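Local coordinates for protein nicastrin (Dictyostelium purpureum, PDB 4R12) that probably serves as the substrate-recruiting, essential subunit of gamma-secretase, the complex that cleaves Notch receptors and the amyloid precursor protein within the membrane, at residues Gly32-Ser37 / Phe134-Phe139; Arg228-Gly233 / Asn479-Phe484; Ser278-Asn283 / Leu545-Ser550; Tyr340-His345 / Ser368-Lys373; Leu508-Thr513 / Gln537-Asn542. All blocks are in the same frame, centred on the assembly; numbering follows the deposited sequence.

How the contacts relate
Contacts 1 and 2 touch, Thr135 packing on Arg228, with centres about 19 Å apart where the small lobe of nicastrin meets its larger part. Contact 2, nearest the centre of the chain, is buried yet polar, two loops joined by amides and one water. Contact 3 is also buried, but a helix there meets a strand chiefly through aromatic rings. It adjoins contact 5 in sequence, where strand 536-540 leads into strand 542-548; contact 5, buried though its centre lies about 23 Å from the chain's, replaces the aromatic cluster by a single tyrosine and hydroxyl groups. Contact 4, partly buried at the periphery, is a parallel strand pair, whereas contact 1 is a brief bridge at a corner.

Contact 1 (Gly32-Ser37 / Phe134-Phe139); sequences GQFGCS and FTYFSF
Gly35 O is held by two donors: the backbone N-H of Phe139, with Phe139 N 2.8 Å from Gly35 O and an angle of 165° at the hydrogen, and the ammonium group of Lys26 on strand 21-29. Gly35 N in turn donates to Phe137 O at 2.8 Å. The two backbone bonds make a short parallel beta bridge between Gly35 and Ser138 within the small lobe of nicastrin. The chain turns a corner at Gly35, with backbone angles at which a CB would collide with the carbonyl oxygen of Phe34.

Before that corner, Phe34 carries its CG between backbone N and carbonyl carbon (chi1 62°), which lays its ring alongside the Tyr136 side chain. The two rings form a T-shaped pair, centroids of Phe34 and Tyr136 5.1 Å apart and planes at 71°. Tyr136 supplies the edge, its CD1 standing 3.7 Å above the centre of the Phe34 ring. On the Ser138 side, Gln33 stretches out so that its CG passes 3.5 Å from Ser138 OG; the amide oxygen goes on to Ile181 N, while Ser138 OG is bonded to Lys26, the same lysine that grips Gly35 O. Beyond the corner, Cys36 forms a disulfide with Cys24, and its SG comes within 3.5 Å of Phe139 CD1, oblique to the phenyl ring.

Contact 2 (Arg228-Gly233 / Asn479-Phe484); sequences RDLSIG and NEVPNF
Asn479 and Asp229 make the main side-chain hydrogen bond between two irregular loops: Asn479 ND2 donates to Asp229 O at 2.9 Å, almost within its own amide plane though bent to 135° at the hydrogen. The other end of the amide closes an Asx turn, OD1 of Asn479 accepting from Val481 N at 2.9 Å, which fixes the rotation of the group. Between the backbones, Phe484 N reaches Ser231 O at 3.0 Å; Thr223 OG1 is a second partner of that oxygen. A buttressing bond runs within the loop, from Asn483 ND2 to Val481 O.

One water adds a polar bridge. It donates to Asp229 OD1 and Asn483 OD1 and accepts from Asn479 ND2 at 3.1 Å. With an alanine here in place of Asn479, Asp229 O would probably be left without its side-chain donor, the water without one of its three partners, and the turn without its acceptor.

The apolar part centres on Val481, whose CG1 meets Ile232 CG1 at 3.8 Å, the two side chains crossing at about a right angle, and Leu230 CD2 at 4.2 Å.

Around this, Tyr22 and Pro23 of strand 21-29 touch Asp229, Phe484 meets Phe462 of helix 452-463 edge-to-face and packs on helix 500-512, and Gly233 is the N-cap of helix 234-252.

Contact 3 (Ser278-Asn283 / Leu545-Ser550); sequences SEYFIN and LHNALS
CG lies opposite the backbone N in Tyr280, Phe281 and His546 (chi1 -165° for Tyr280), the setting that swings two neighbouring rings off helix 276-287 to the imidazole on strand 542-548. The three form an aromatic cluster packing this large-lobe helix on the strand. Phe281 directs its edge at the imidazole face, Phe281 CD1 3.6 Å from His546 CG, in a T-shaped pair. Tyr280 meets it rim to rim, its CD1 3.7 Å from His546 CD2. Asn547 CB lies over the phenol face, 3.8 Å from the Tyr280 ring centroid, and Asn547 ND2 donates to Tyr280 OH at 3.2 Å, nearly straight (171°); Asn547 OD1 is hydrogen-bonded to Gln198 NE2 on strand 192-203, so both amide ends are held. A leucine in place of Tyr280 would probably leave Asn547 ND2 without its hydroxyl acceptor and Asn547 CB without the ring face it lies over. Because His546 NE2 is hydrogen-bonded to Asp284 OD2, the carboxylate is likely to polarise the imidazole that Phe281 covers on one face and Tyr280 meets at the rim.

Contact 4 (Tyr340-His345 / Ser368-Lys373); sequences YSLYLH and STITFK
Phe372 packs among leucines of the neighbouring strand: its CD1 lies 3.7 Å from Leu344 CD2, and its CE1 3.8 Å from Leu342 CB, both leucines approaching obliquely to the ring. Farther along the same face, Leu342 CD1 meets Ile370 CG2 at 4.2 Å. Helix 352-362 covers Leu344 and Phe372, while helix 427-441 packs on Ile370.

Strands 339-347 and 370-374 are joined through helix 352-362 as a beta-alpha-beta unit, in keeping with the zinc-exopeptidase-like fold of the large lobe. They run in parallel register, Tyr340 beside Ile370 through Tyr343 beside Lys373. Five backbone hydrogen bonds alternate between them, the shortest from Tyr340 N to Thr369 O at 2.7 Å; that oxygen also lies at the edge of the Tyr340 ring.

The opposite face is polar. Lys373 has CG beside its backbone N (chi1 -78°) and is extended beyond it, which carries the chain past Tyr343 and over Ser341. Its CB lies 3.6 Å from Tyr343 CE2, and its CD 3.9 Å from Ser341 CB. At the tip, Lys373 NZ comes 3.0 Å from Ser341 OG and forms a salt bridge with Asp334. At the start of the pair, Thr369 OG1 is hydrogen-bonded to Asp429.

Contact 5 (Leu508-Thr513 / Gln537-Asn542); sequences LLYSIT and QCVSSN
Tyr510, near the C-terminal end of helix 500-512, lays its ring against strand 536-540, the middle strand of a small three-stranded antiparallel sheet. This sheet belongs to a disulfide-bonded region in which Cys538 pairs with Cys528, itself one of the residues at the calcium site.

The tight part is centred on the phenol. Ser541 CB stands over the middle of the Tyr510 ring, 3.5 Å from its centroid and only 7° off the normal, a CH-pi contact. The ring's hydroxyl donates to Val539 O at 2.7 Å. Ser541 has OG turned opposite its backbone N (chi1 179°), which brings the hydroxyl back to the helix: Ser541 OG donates to Tyr510 O at 3.0 Å, in the carbonyl plane on a lone pair, and is also bonded to Thr543 OG1. One serine thus touches both the ring and the main chain of the same tyrosine.

Packing is looser beyond it. Val539 CG1 approaches Tyr510 CE1 only to 4.0 Å, and where the helix ends a water links the two backbones, donating to Thr513 O at 2.7 Å and accepting from Asn542 N. The final turn is held by Thr513, whose OG1, 2.7 Å from Leu509 O, and whose backbone N reach that oxygen from opposite faces of its carbonyl plane.

Contact 1 (Gly32-Ser37 / Phe134-Phe139)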
# COMPACT_ATOMS: atom_id res chain seq x y z
N GLY A 32 -17.26 8.34 12.54
CA GLY A 32 -17.91 7.05 12.44
C GLY A 32 -16.97 5.87 12.30
O GLY A 32 -15.87 5.86 12.86
N GLN A 33 -17.40 4.88 11.54
CA GLN A 33 -16.68 3.62 11.48
C GLN A 33 -17.05 2.94 10.19
O GLN A 33 -18.12 3.21 9.61
CB GLN A 33 -17.03 2.74 12.69
CG GLN A 33 -18.50 2.31 12.72
CD GLN A 33 -18.91 1.63 14.01
OE1 GLN A 33 -18.09 1.33 14.88
NE2 GLN A 33 -20.21 1.40 14.16
N PHE A 34 -16.15 2.07 9.71
CA PHE A 34 -16.47 1.23 8.57
C PHE A 34 -15.75 -0.10 8.72
O PHE A 34 -14.94 -0.29 9.62
CB PHE A 34 -16.12 1.92 7.24
CG PHE A 34 -14.65 2.25 7.06
CD1 PHE A 34 -14.14 3.49 7.46
CD2 PHE A 34 -13.79 1.36 6.42
CE1 PHE A 34 -12.79 3.81 7.25
CE2 PHE A 34 -12.43 1.67 6.23
CZ PHE A 34 -11.94 2.90 6.64
N GLY A 35 -16.09 -1.05 7.85
CA GLY A 35 -15.59 -2.40 8.01
C GLY A 35 -16.48 -3.21 8.92
O GLY A 35 -17.63 -2.84 9.19
N CYS A 36 -15.95 -4.32 9.42
CA CYS A 36 -16.78 -5.36 10.01
C CYS A 36 -16.26 -5.81 11.37
O CYS A 36 -15.11 -5.58 11.72
CB CYS A 36 -16.84 -6.58 9.09
SG CYS A 36 -16.83 -6.22 7.31
N SER A 37 -17.13 -6.48 12.10
CA SER A 37 -16.76 -7.15 13.33
C SER A 37 -17.72 -8.30 13.57
O SER A 37 -18.87 -8.25 13.14
CB SER A 37 -16.79 -6.19 14.51
OG SER A 37 -16.48 -6.86 15.72
N PHE A 134 -17.96 0.24 -1.46
CA PHE A 134 -18.34 -0.85 -0.56
C PHE A 134 -17.45 -0.98 0.70
O PHE A 134 -17.93 -1.39 1.76
CB PHE A 134 -18.31 -2.15 -1.35
CG PHE A 134 -19.07 -3.28 -0.73
CD1 PHE A 134 -20.14 -3.04 0.10
CD2 PHE A 134 -18.70 -4.59 -1.00
CE1 PHE A 134 -20.85 -4.10 0.65
CE2 PHE A 134 -19.41 -5.64 -0.45
CZ PHE A 134 -20.48 -5.39 0.38
N THR A 135 -16.17 -0.66 0.57
CA THR A 135 -15.26 -0.78 1.71
C THR A 135 -15.68 0.12 2.88
O THR A 135 -15.51 -0.25 4.04
CB THR A 135 -13.80 -0.45 1.30
OG1 THR A 135 -13.34 -1.46 0.40
CG2 THR A 135 -12.87 -0.42 2.51
N TYR A 136 -16.27 1.27 2.56
CA TYR A 136 -16.56 2.28 3.57
C TYR A 136 -17.96 2.19 4.14
O TYR A 136 -18.54 3.19 4.52
CB TYR A 136 -16.32 3.68 2.98
CG TYR A 136 -14.93 3.75 2.42
CD1 TYR A 136 -13.83 3.67 3.26
CD2 TYR A 136 -14.70 3.84 1.05
CE1 TYR A 136 -12.54 3.70 2.77
CE2 TYR A 136 -13.41 3.87 0.55
CZ TYR A 136 -12.33 3.80 1.42
OH TYR A 136 -11.03 3.83 0.95
N PHE A 137 -18.49 0.98 4.23
CA PHE A 137 -19.74 0.73 4.94
C PHE A 137 -19.47 0.06 6.28
O PHE A 137 -18.45 -0.62 6.44
CB PHE A 137 -20.68 -0.13 4.10
CG PHE A 137 -21.33 0.62 2.97
CD1 PHE A 137 -20.65 0.82 1.78
CD2 PHE A 137 -22.61 1.14 3.12
CE1 PHE A 137 -21.26 1.53 0.74
CE2 PHE A 137 -23.22 1.84 2.09
CZ PHE A 137 -22.54 2.03 0.89
N SER A 138 -20.38 0.23 7.23
CA SER A 138 -20.23 -0.35 8.55
C SER A 138 -21.08 -1.61 8.70
O SER A 138 -22.30 -1.54 8.75
CB SER A 138 -20.61 0.66 9.64
OG SER A 138 -20.45 0.09 10.92
N PHE A 139 -20.41 -2.76 8.77
CA PHE A 139 -21.09 -4.05 8.86
C PHE A 139 -21.13 -4.54 10.30
O PHE A 139 -20.10 -4.59 10.97
CB PHE A 139 -20.39 -5.09 7.98
CG PHE A 139 -20.31 -4.71 6.53
CD1 PHE A 139 -19.25 -3.95 6.05
CD2 PHE A 139 -21.31 -5.10 5.65
CE1 PHE A 139 -19.19 -3.59 4.72
CE2 PHE A 139 -21.24 -4.74 4.31
CZ PHE A 139 -20.19 -3.99 3.85

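Contact 2 (Arg228-Gly233 / Asn479-Phe484)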
# COMPACT_ATOMS: atom_id res chain seq x y z
N ARG A 228 -7.89 -6.61 3.78
CA ARG A 228 -6.58 -5.99 3.71
C ARG A 228 -5.40 -6.98 3.76
O ARG A 228 -4.27 -6.62 3.37
CB ARG A 228 -6.46 -4.91 4.80
CG ARG A 228 -7.27 -3.63 4.42
CD ARG A 228 -7.45 -2.65 5.58
NE ARG A 228 -8.53 -3.03 6.49
CZ ARG A 228 -9.83 -2.80 6.26
NH1 ARG A 228 -10.22 -2.21 5.13
NH2 ARG A 228 -10.75 -3.19 7.15
N ASP A 229 -5.64 -8.21 4.19
CA ASP A 229 -4.59 -9.23 4.10
C ASP A 229 -4.36 -9.66 2.65
O ASP A 229 -3.41 -10.37 2.36
CB ASP A 229 -4.92 -10.46 4.94
CG ASP A 229 -4.93 -10.16 6.42
OD1 ASP A 229 -3.97 -9.53 6.91
OD2 ASP A 229 -5.93 -10.52 7.09
N LEU A 230 -5.25 -9.24 1.75
CA LEU A 230 -5.16 -9.58 0.34
C LEU A 230 -4.78 -8.38 -0.52
O LEU A 230 -4.97 -8.39 -1.73
CB LEU A 230 -6.48 -10.16 -0.19
CG LEU A 230 -6.95 -11.45 0.49
CD1 LEU A 230 -8.30 -11.91 -0.08
CD2 LEU A 230 -5.87 -12.53 0.31
N SER A 231 -4.23 -7.34 0.12
CA SER A 231 -3.96 -6.08 -0.55
C SER A 231 -2.66 -6.06 -1.37
O SER A 231 -1.74 -5.27 -1.06
CB SER A 231 -3.93 -4.95 0.50
OG SER A 231 -2.98 -5.24 1.51
N ILE A 232 -2.60 -6.91 -2.38
CA ILE A 232 -1.49 -6.93 -3.34
C ILE A 232 -1.35 -5.58 -4.03
O ILE A 232 -0.24 -5.04 -4.15
CB ILE A 232 -1.69 -8.03 -4.39
CG1 ILE A 232 -1.75 -9.41 -3.71
CG2 ILE A 232 -0.57 -7.99 -5.48
CD1 ILE A 232 -1.94 -10.55 -4.68
N GLY A 233 -2.49 -5.01 -4.45
CA GLY A 233 -2.51 -3.72 -5.16
C GLY A 233 -1.47 -3.64 -6.27
O GLY A 233 -0.62 -2.75 -6.27
N ASN A 479 1.87 -14.62 6.20
CA ASN A 479 1.00 -14.58 5.04
C ASN A 479 1.86 -14.44 3.77
O ASN A 479 2.57 -13.44 3.60
CB ASN A 479 -0.02 -13.43 5.18
CG ASN A 479 -0.94 -13.29 3.96
OD1 ASN A 479 -0.98 -14.16 3.10
ND2 ASN A 479 -1.71 -12.19 3.92
N GLU A 480 1.81 -15.42 2.88
CA GLU A 480 2.64 -15.38 1.68
C GLU A 480 1.97 -14.59 0.57
O GLU A 480 2.58 -14.34 -0.46
CB GLU A 480 2.97 -16.79 1.19
CG GLU A 480 3.74 -17.62 2.22
CD GLU A 480 4.22 -18.96 1.66
OE1 GLU A 480 3.52 -19.54 0.80
OE2 GLU A 480 5.30 -19.41 2.08
N VAL A 481 0.72 -14.19 0.76
CA VAL A 481 0.13 -13.25 -0.19
C VAL A 481 0.75 -11.89 0.07
O VAL A 481 0.68 -11.40 1.19
CB VAL A 481 -1.41 -13.14 -0.05
CG1 VAL A 481 -1.95 -12.07 -1.03
CG2 VAL A 481 -2.06 -14.48 -0.29
N PRO A 482 1.37 -11.28 -0.95
CA PRO A 482 1.90 -9.94 -0.69
C PRO A 482 0.76 -9.01 -0.29
O PRO A 482 -0.26 -9.01 -0.98
CB PRO A 482 2.49 -9.51 -2.05
CG PRO A 482 2.55 -10.76 -2.89
CD PRO A 482 1.50 -11.69 -2.36
N ASN A 483 0.90 -8.28 0.80
CA ASN A 483 -0.13 -7.31 1.17
C ASN A 483 0.51 -6.07 1.76
O ASN A 483 1.28 -6.16 2.71
CB ASN A 483 -1.16 -7.93 2.13
CG ASN A 483 -0.54 -8.45 3.43
OD1 ASN A 483 -0.79 -7.91 4.51
ND2 ASN A 483 0.23 -9.54 3.33
N PHE A 484 0.20 -4.91 1.19
CA PHE A 484 0.91 -3.68 1.53
C PHE A 484 0.03 -2.64 2.24
O PHE A 484 0.38 -1.46 2.31
CB PHE A 484 1.52 -3.07 0.24
CG PHE A 484 2.55 -3.98 -0.40
CD1 PHE A 484 3.86 -3.96 0.04
CD2 PHE A 484 2.19 -4.87 -1.40
CE1 PHE A 484 4.82 -4.80 -0.53
CE2 PHE A 484 3.14 -5.71 -1.97
CZ PHE A 484 4.46 -5.67 -1.52
O HOH W 1 -1.40 -10.11 6.19

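Contact 3 (Ser278-Asn283 / Leu545-Ser550)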
# COMPACT_ATOMS: atom_id res chain seq x y z
N SER A 278 4.14 11.14 3.17
CA SER A 278 4.75 12.32 2.56
C SER A 278 4.56 13.56 3.43
O SER A 278 5.50 14.35 3.61
CB SER A 278 4.20 12.56 1.15
OG SER A 278 2.79 12.56 1.09
N GLU A 279 3.38 13.75 4.00
CA GLU A 279 3.13 14.93 4.82
C GLU A 279 4.02 15.00 6.06
O GLU A 279 4.56 16.07 6.38
CB GLU A 279 1.66 15.00 5.25
CG GLU A 279 0.71 15.38 4.12
CD GLU A 279 0.85 16.83 3.65
OE1 GLU A 279 1.67 17.60 4.19
OE2 GLU A 279 0.11 17.21 2.71
N TYR A 280 4.17 13.88 6.77
CA TYR A 280 4.98 13.87 7.99
C TYR A 280 6.44 14.18 7.67
O TYR A 280 7.07 14.97 8.36
CB TYR A 280 4.85 12.52 8.70
CG TYR A 280 5.32 12.46 10.14
CD1 TYR A 280 6.67 12.35 10.45
CD2 TYR A 280 4.40 12.44 11.19
CE1 TYR A 280 7.10 12.25 11.77
CE2 TYR A 280 4.82 12.35 12.51
CZ TYR A 280 6.17 12.26 12.79
OH TYR A 280 6.59 12.14 14.10
N PHE A 281 6.96 13.57 6.61
CA PHE A 281 8.35 13.79 6.22
C PHE A 281 8.58 15.27 5.87
O PHE A 281 9.53 15.88 6.35
CB PHE A 281 8.73 12.88 5.04
CG PHE A 281 10.20 12.88 4.72
CD1 PHE A 281 11.09 12.16 5.50
CD2 PHE A 281 10.69 13.57 3.62
CE1 PHE A 281 12.45 12.14 5.21
CE2 PHE A 281 12.05 13.55 3.31
CZ PHE A 281 12.93 12.84 4.11
N ILE A 282 7.70 15.83 5.03
CA ILE A 282 7.78 17.25 4.66
C ILE A 282 7.70 18.16 5.89
O ILE A 282 8.47 19.11 6.03
CB ILE A 282 6.67 17.64 3.67
CG1 ILE A 282 6.96 17.01 2.31
CG2 ILE A 282 6.54 19.18 3.55
CD1 ILE A 282 5.74 16.96 1.40
N ASN A 283 6.76 17.85 6.78
CA ASN A 283 6.63 18.61 8.02
C ASN A 283 7.94 18.62 8.81
O ASN A 283 8.36 19.66 9.32
CB ASN A 283 5.50 18.06 8.89
CG ASN A 283 5.19 18.97 10.06
OD1 ASN A 283 4.85 20.13 9.87
ND2 ASN A 283 5.30 18.44 11.28
N LEU A 545 14.47 4.80 7.77
CA LEU A 545 13.05 4.80 8.05
C LEU A 545 12.57 6.18 8.48
O LEU A 545 13.32 6.93 9.11
CB LEU A 545 12.73 3.79 9.16
CG LEU A 545 13.08 2.33 8.89
CD1 LEU A 545 13.00 1.53 10.19
CD2 LEU A 545 12.12 1.75 7.86
N HIS A 546 11.32 6.51 8.17
CA HIS A 546 10.70 7.71 8.74
C HIS A 546 9.22 7.48 9.07
O HIS A 546 8.51 6.81 8.31
CB HIS A 546 10.82 8.90 7.79
CG HIS A 546 10.77 10.22 8.49
ND1 HIS A 546 11.91 10.91 8.84
CD2 HIS A 546 9.73 10.93 8.97
CE1 HIS A 546 11.56 12.02 9.48
NE2 HIS A 546 10.24 12.05 9.58
N ASN A 547 8.78 8.01 10.21
CA ASN A 547 7.39 7.93 10.64
C ASN A 547 6.40 8.36 9.55
O ASN A 547 6.59 9.39 8.90
CB ASN A 547 7.13 8.83 11.86
CG ASN A 547 7.72 8.29 13.15
OD1 ASN A 547 8.12 7.12 13.25
ND2 ASN A 547 7.74 9.14 14.16
N ALA A 548 5.34 7.58 9.38
CA ALA A 548 4.22 7.95 8.51
C ALA A 548 2.97 7.90 9.38
O ALA A 548 2.46 6.82 9.69
CB ALA A 548 4.12 7.02 7.32
N LEU A 549 2.50 9.08 9.77
CA LEU A 549 1.49 9.24 10.81
C LEU A 549 0.81 10.59 10.66
O LEU A 549 1.47 11.59 10.40
CB LEU A 549 2.13 9.13 12.21
CG LEU A 549 1.25 9.37 13.45
CD1 LEU A 549 0.22 8.26 13.63
CD2 LEU A 549 2.09 9.52 14.73
N SER A 550 -0.51 10.59 10.80
CA SER A 550 -1.28 11.82 10.66
C SER A 550 -0.78 12.88 11.63
O SER A 550 -0.42 12.58 12.76
CB SER A 550 -2.76 11.56 10.91
OG SER A 550 -3.50 12.77 10.82

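Contact 4 (Tyr340-His345 / Ser368-Lys373)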
# COMPACT_ATOMS: atom_id res chain seq x y z
N TYR A 340 2.60 0.93 -25.86
CA TYR A 340 1.75 1.15 -24.69
C TYR A 340 2.00 2.54 -24.12
O TYR A 340 3.16 2.95 -23.98
CB TYR A 340 2.04 0.08 -23.62
CG TYR A 340 1.70 -1.32 -24.05
CD1 TYR A 340 0.40 -1.81 -23.97
CD2 TYR A 340 2.69 -2.16 -24.55
CE1 TYR A 340 0.09 -3.09 -24.36
CE2 TYR A 340 2.39 -3.46 -24.95
CZ TYR A 340 1.09 -3.91 -24.85
OH TYR A 340 0.78 -5.19 -25.25
N SER A 341 0.93 3.26 -23.78
CA SER A 341 1.06 4.64 -23.32
C SER A 341 1.12 4.78 -21.82
O SER A 341 0.28 4.23 -21.10
CB SER A 341 -0.11 5.49 -23.83
OG SER A 341 -0.25 5.39 -25.23
N LEU A 342 2.11 5.54 -21.34
CA LEU A 342 2.08 6.07 -19.98
C LEU A 342 1.84 7.55 -20.10
O LEU A 342 2.23 8.17 -21.08
CB LEU A 342 3.37 5.77 -19.22
CG LEU A 342 3.61 4.31 -18.85
CD1 LEU A 342 5.01 4.13 -18.20
CD2 LEU A 342 2.51 3.76 -17.92
N TYR A 343 1.21 8.12 -19.08
CA TYR A 343 0.75 9.51 -19.14
C TYR A 343 1.51 10.37 -18.15
O TYR A 343 1.79 9.96 -17.03
CB TYR A 343 -0.75 9.56 -18.88
CG TYR A 343 -1.53 9.00 -20.04
CD1 TYR A 343 -1.81 7.63 -20.12
CD2 TYR A 343 -1.95 9.82 -21.08
CE1 TYR A 343 -2.51 7.11 -21.21
CE2 TYR A 343 -2.63 9.30 -22.17
CZ TYR A 343 -2.91 7.95 -22.22
OH TYR A 343 -3.60 7.46 -23.31
N LEU A 344 1.87 11.56 -18.59
CA LEU A 344 2.66 12.47 -17.78
C LEU A 344 1.79 13.59 -17.25
O LEU A 344 1.31 14.42 -18.02
CB LEU A 344 3.84 13.04 -18.59
CG LEU A 344 4.82 11.97 -19.09
CD1 LEU A 344 5.96 12.62 -19.86
CD2 LEU A 344 5.36 11.10 -17.94
N HIS A 345 1.56 13.61 -15.94
CA HIS A 345 0.77 14.66 -15.31
C HIS A 345 1.73 15.60 -14.60
O HIS A 345 2.39 15.20 -13.65
CB HIS A 345 -0.25 14.07 -14.33
CG HIS A 345 -1.10 12.99 -14.92
ND1 HIS A 345 -2.44 13.15 -15.16
CD2 HIS A 345 -0.77 11.75 -15.36
CE1 HIS A 345 -2.92 12.04 -15.71
NE2 HIS A 345 -1.93 11.18 -15.84
N SER A 368 11.62 -0.44 -27.95
CA SER A 368 10.78 0.15 -26.90
C SER A 368 9.29 -0.09 -27.14
O SER A 368 8.80 0.15 -28.24
CB SER A 368 11.06 1.65 -26.78
OG SER A 368 10.22 2.21 -25.80
N THR A 369 8.58 -0.56 -26.12
CA THR A 369 7.14 -0.77 -26.23
C THR A 369 6.36 0.30 -25.48
O THR A 369 5.13 0.22 -25.36
CB THR A 369 6.73 -2.15 -25.69
OG1 THR A 369 7.07 -2.25 -24.31
CG2 THR A 369 7.45 -3.25 -26.45
N ILE A 370 7.08 1.30 -25.00
CA ILE A 370 6.53 2.36 -24.17
C ILE A 370 6.60 3.71 -24.87
O ILE A 370 7.62 4.06 -25.47
CB ILE A 370 7.26 2.44 -22.81
CG1 ILE A 370 7.09 1.14 -22.02
CG2 ILE A 370 6.79 3.65 -22.00
CD1 ILE A 370 5.65 0.85 -21.62
N THR A 371 5.51 4.46 -24.81
CA THR A 371 5.50 5.83 -25.29
C THR A 371 4.82 6.70 -24.23
O THR A 371 4.00 6.21 -23.44
CB THR A 371 4.77 5.95 -26.65
OG1 THR A 371 4.97 7.26 -27.19
CG2 THR A 371 3.28 5.69 -26.50
N PHE A 372 5.17 7.99 -24.20
CA PHE A 372 4.59 8.91 -23.23
C PHE A 372 3.63 9.90 -23.89
O PHE A 372 3.90 10.42 -24.98
CB PHE A 372 5.68 9.67 -22.47
CG PHE A 372 6.49 8.81 -21.55
CD1 PHE A 372 5.96 8.35 -20.35
CD2 PHE A 372 7.79 8.46 -21.88
CE1 PHE A 372 6.71 7.54 -19.48
CE2 PHE A 372 8.55 7.66 -21.02
CZ PHE A 372 8.01 7.20 -19.82
N LYS A 373 2.51 10.14 -23.23
CA LYS A 373 1.52 11.10 -23.68
C LYS A 373 1.21 12.12 -22.60
O LYS A 373 1.29 11.82 -21.41
CB LYS A 373 0.24 10.39 -24.12
CG LYS A 373 0.35 9.75 -25.48
CD LYS A 373 -0.83 8.84 -25.78
CE LYS A 373 -0.52 7.99 -27.01
NZ LYS A 373 -1.64 7.07 -27.34

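Contact 5 (Leu508-Thr513 / Gln537-Asn542)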
# COMPACT_ATOMS: atom_id res chain seq x y z
N LEU A 508 15.89 -4.64 1.94
CA LEU A 508 16.30 -4.81 0.55
C LEU A 508 16.87 -3.51 -0.03
O LEU A 508 17.94 -3.51 -0.64
CB LEU A 508 15.12 -5.32 -0.29
CG LEU A 508 15.38 -5.52 -1.78
CD1 LEU A 508 16.48 -6.60 -2.00
CD2 LEU A 508 14.08 -5.88 -2.52
N LEU A 509 16.17 -2.39 0.17
CA LEU A 509 16.62 -1.08 -0.31
C LEU A 509 17.96 -0.71 0.33
O LEU A 509 18.87 -0.23 -0.35
CB LEU A 509 15.59 0.01 -0.01
CG LEU A 509 15.90 1.45 -0.44
CD1 LEU A 509 16.16 1.50 -1.94
CD2 LEU A 509 14.76 2.39 -0.09
N TYR A 510 18.06 -0.92 1.64
CA TYR A 510 19.30 -0.66 2.38
C TYR A 510 20.46 -1.44 1.74
O TYR A 510 21.53 -0.89 1.49
CB TYR A 510 19.12 -1.06 3.85
CG TYR A 510 20.25 -0.63 4.77
CD1 TYR A 510 21.45 -1.36 4.82
CD2 TYR A 510 20.13 0.49 5.59
CE1 TYR A 510 22.49 -0.97 5.66
CE2 TYR A 510 21.16 0.89 6.43
CZ TYR A 510 22.34 0.15 6.47
OH TYR A 510 23.37 0.54 7.30
N SER A 511 20.23 -2.72 1.47
CA SER A 511 21.27 -3.57 0.91
C SER A 511 21.68 -3.16 -0.51
O SER A 511 22.87 -3.10 -0.82
CB SER A 511 20.80 -5.04 0.91
OG SER A 511 21.77 -5.86 0.31
N ILE A 512 20.70 -2.87 -1.37
CA ILE A 512 21.01 -2.58 -2.77
C ILE A 512 21.84 -1.30 -2.90
O ILE A 512 22.68 -1.16 -3.79
CB ILE A 512 19.74 -2.43 -3.61
CG1 ILE A 512 19.07 -3.78 -3.82
CG2 ILE A 512 20.05 -1.82 -4.98
CD1 ILE A 512 17.65 -3.56 -4.40
N THR A 513 21.61 -0.38 -1.98
CA THR A 513 22.25 0.92 -2.05
C THR A 513 23.49 1.03 -1.15
O THR A 513 24.03 2.12 -0.97
CB THR A 513 21.25 2.04 -1.67
OG1 THR A 513 20.73 1.77 -0.37
CG2 THR A 513 20.08 2.09 -2.68
N GLN A 537 27.86 -9.63 8.31
CA GLN A 537 28.44 -8.41 7.76
C GLN A 537 27.81 -7.18 8.39
O GLN A 537 26.58 -7.12 8.52
CB GLN A 537 28.26 -8.34 6.24
CG GLN A 537 28.79 -9.55 5.47
CD GLN A 537 30.29 -9.51 5.28
OE1 GLN A 537 30.98 -10.46 5.60
NE2 GLN A 537 30.80 -8.40 4.75
N CYS A 538 28.63 -6.20 8.76
CA CYS A 538 28.12 -4.86 9.06
C CYS A 538 28.06 -4.07 7.76
O CYS A 538 29.08 -3.86 7.10
CB CYS A 538 29.00 -4.14 10.09
SG CYS A 538 28.75 -4.80 11.76
N VAL A 539 26.85 -3.68 7.36
CA VAL A 539 26.62 -3.07 6.06
C VAL A 539 26.24 -1.61 6.23
O VAL A 539 25.40 -1.26 7.06
CB VAL A 539 25.52 -3.82 5.27
CG1 VAL A 539 25.31 -3.19 3.90
CG2 VAL A 539 25.88 -5.30 5.14
N SER A 540 26.88 -0.75 5.45
CA SER A 540 26.64 0.68 5.56
C SER A 540 25.86 1.17 4.35
O SER A 540 26.23 0.88 3.21
CB SER A 540 27.96 1.43 5.68
OG SER A 540 28.65 1.05 6.86
N SER A 541 24.79 1.90 4.60
CA SER A 541 23.94 2.46 3.55
C SER A 541 23.23 3.71 4.05
O SER A 541 22.77 3.75 5.19
CB SER A 541 22.91 1.44 3.07
OG SER A 541 22.06 1.97 2.06
N ASN A 542 23.11 4.71 3.18
CA ASN A 542 22.38 5.94 3.47
C ASN A 542 20.88 5.75 3.23
O ASN A 542 20.27 6.43 2.40
CB ASN A 542 22.93 7.09 2.62
CG ASN A 542 22.59 8.45 3.18
OD1 ASN A 542 22.13 8.57 4.32
ND2 ASN A 542 22.81 9.49 2.39
O HOH W 2 23.97 4.51 0.34